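Local coordinates for protein PLP-Dependent L-Arginine Hydroxylase MppP (Streptomyces wadayamensis, PDB 6C9B) that is a pyridoxal-phosphate-dependent oxidase that acts on L-arginine, with 4-hydroxy-2-ketoarginine and 2-ketoarginine as products, at residues B[88-93]-B[214-219]. Numbering follows the deposited sequence.
Sequences YSSSVS and VVIEDT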
# COMPACT_ATOMS: atom_id res chain seq x y z
N TYR B 88 -3.58 -3.48 0.28
CA TYR B 88 -2.98 -3.14 -1.01
C TYR B 88 -1.94 -4.16 -1.47
O TYR B 88 -1.74 -4.34 -2.67
CB TYR B 88 -2.31 -1.77 -0.95
CG TYR B 88 -3.21 -0.64 -0.55
CD1 TYR B 88 -4.33 -0.31 -1.31
CD2 TYR B 88 -2.92 0.14 0.54
CE1 TYR B 88 -5.15 0.76 -0.95
CE2 TYR B 88 -3.71 1.21 0.88
CZ TYR B 88 -4.83 1.51 0.14
OH TYR B 88 -5.64 2.54 0.47
N SER B 89 -1.26 -4.83 -0.55
CA SER B 89 -0.25 -5.80 -0.92
C SER B 89 0.03 -6.66 0.28
O SER B 89 -0.32 -6.31 1.41
CB SER B 89 1.05 -5.14 -1.35
OG SER B 89 1.65 -4.53 -0.21
N SER B 90 0.71 -7.77 0.03
CA SER B 90 1.13 -8.61 1.13
C SER B 90 2.12 -7.90 2.04
O SER B 90 2.11 -8.12 3.25
CB SER B 90 1.73 -9.90 0.57
OG SER B 90 2.45 -10.64 1.54
N SER B 91 2.98 -7.05 1.48
CA SER B 91 3.88 -6.30 2.37
C SER B 91 3.13 -5.30 3.25
O SER B 91 3.56 -5.06 4.38
CB SER B 91 4.94 -5.56 1.57
OG SER B 91 5.77 -6.47 0.89
N VAL B 92 2.05 -4.68 2.75
CA VAL B 92 1.22 -3.85 3.63
C VAL B 92 0.58 -4.72 4.72
O VAL B 92 0.56 -4.33 5.90
CB VAL B 92 0.18 -3.08 2.81
CG1 VAL B 92 -0.89 -2.44 3.70
CG2 VAL B 92 0.84 -2.01 1.96
N SER B 93 0.11 -5.91 4.37
CA SER B 93 -0.37 -6.84 5.40
C SER B 93 0.73 -7.12 6.41
O SER B 93 0.48 -7.17 7.63
CB SER B 93 -0.80 -8.17 4.77
OG SER B 93 -1.80 -8.01 3.77
N VAL B 214 -2.19 -16.36 12.00
CA VAL B 214 -2.39 -15.35 10.97
C VAL B 214 -1.84 -15.94 9.69
O VAL B 214 -0.78 -16.56 9.71
CB VAL B 214 -1.66 -14.03 11.30
CG1 VAL B 214 -1.71 -13.07 10.10
CG2 VAL B 214 -2.25 -13.38 12.49
N VAL B 215 -2.55 -15.74 8.58
CA VAL B 215 -2.06 -16.13 7.27
C VAL B 215 -2.14 -14.91 6.38
O VAL B 215 -3.17 -14.24 6.37
CB VAL B 215 -2.85 -17.28 6.64
CG1 VAL B 215 -2.24 -17.66 5.27
CG2 VAL B 215 -2.88 -18.50 7.57
N ILE B 216 -1.07 -14.63 5.65
CA ILE B 216 -1.09 -13.57 4.66
C ILE B 216 -1.06 -14.23 3.30
O ILE B 216 -0.02 -14.72 2.86
CB ILE B 216 0.07 -12.59 4.82
CG1 ILE B 216 0.02 -11.93 6.19
CG2 ILE B 216 -0.04 -11.51 3.75
CD1 ILE B 216 1.22 -11.01 6.51
N GLU B 217 -2.20 -14.23 2.64
CA GLU B 217 -2.24 -14.66 1.26
C GLU B 217 -1.88 -13.49 0.36
O GLU B 217 -1.92 -12.32 0.77
CB GLU B 217 -3.64 -15.18 0.89
CG GLU B 217 -4.24 -16.22 1.82
CD GLU B 217 -3.83 -17.66 1.51
OE1 GLU B 217 -4.23 -18.55 2.30
OE2 GLU B 217 -3.13 -17.91 0.51
N ASP B 218 -1.50 -13.79 -0.87
CA ASP B 218 -1.11 -12.75 -1.81
C ASP B 218 -1.58 -13.19 -3.17
O ASP B 218 -1.29 -14.32 -3.56
CB ASP B 218 0.42 -12.54 -1.79
CG ASP B 218 0.94 -11.57 -2.86
OD1 ASP B 218 0.18 -10.69 -3.29
OD2 ASP B 218 2.13 -11.67 -3.25
N THR B 219 -2.27 -12.32 -3.90
CA THR B 219 -2.64 -12.67 -5.26
C THR B 219 -1.60 -12.22 -6.27
O THR B 219 -1.69 -12.61 -7.45
CB THR B 219 -3.99 -12.05 -5.66
OG1 THR B 219 -3.83 -10.64 -5.81
CG2 THR B 219 -5.04 -12.33 -4.66
O HOH W 1 1.04 -8.26 -2.67
O HOH W 2 1.91 -13.23 1.21
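Ile216 meets Ser90 and Ser93, three residues apart at the start of helix 90-101, and the contact illustrates how a helix start can lie on a strand end without a direct hydrogen bond. The van der Waals part centres on the Ile216 methyl CG2, packed 3.4 Å from the hydroxyl oxygen Ser90 OG and 3.6 Å from Ser93 CB; CD1 reaches the same Ser93 CB. Two residues along the strand, Asp218 CB lies 3.8 Å from Ser90 CB.

Polar links run through two waters. One accepts a hydrogen bond from Ser90 N at 2.8 Å and lies within hydrogen-bonding distance of Asp218 OD1, which also accepts from Gly220 N, while OD2 is hydrogen-bonded to Ser190 OG. With its OG anti to the backbone N (chi1 166°), Ser90 presents the hydroxyl to the second water at 2.7 Å, and that water donates to Ile216 O.

Within the helix start, Ser89 is the N-cap: its OG accepts from Val92 N at 3.0 Å, nearly straight at 164°. Ser89 O receives both Ser93 N and, at 3.3 Å, Ser93 OG, which is tilted 33° from the carbonyl plane.

This helix N-terminus faces the cofactor phosphate, as in other aminotransferases of this class: Ser91 OG hydrogen-bonds both OP1 of the modified residue at position 221 and the bound 4-hydroxy-2-ketoarginine. Strand 212-218 lies between strands 184-188 and 231-235 of the seven-stranded sheet, and Leu233 of strand 231-235 touches both Ile216 and Ser93.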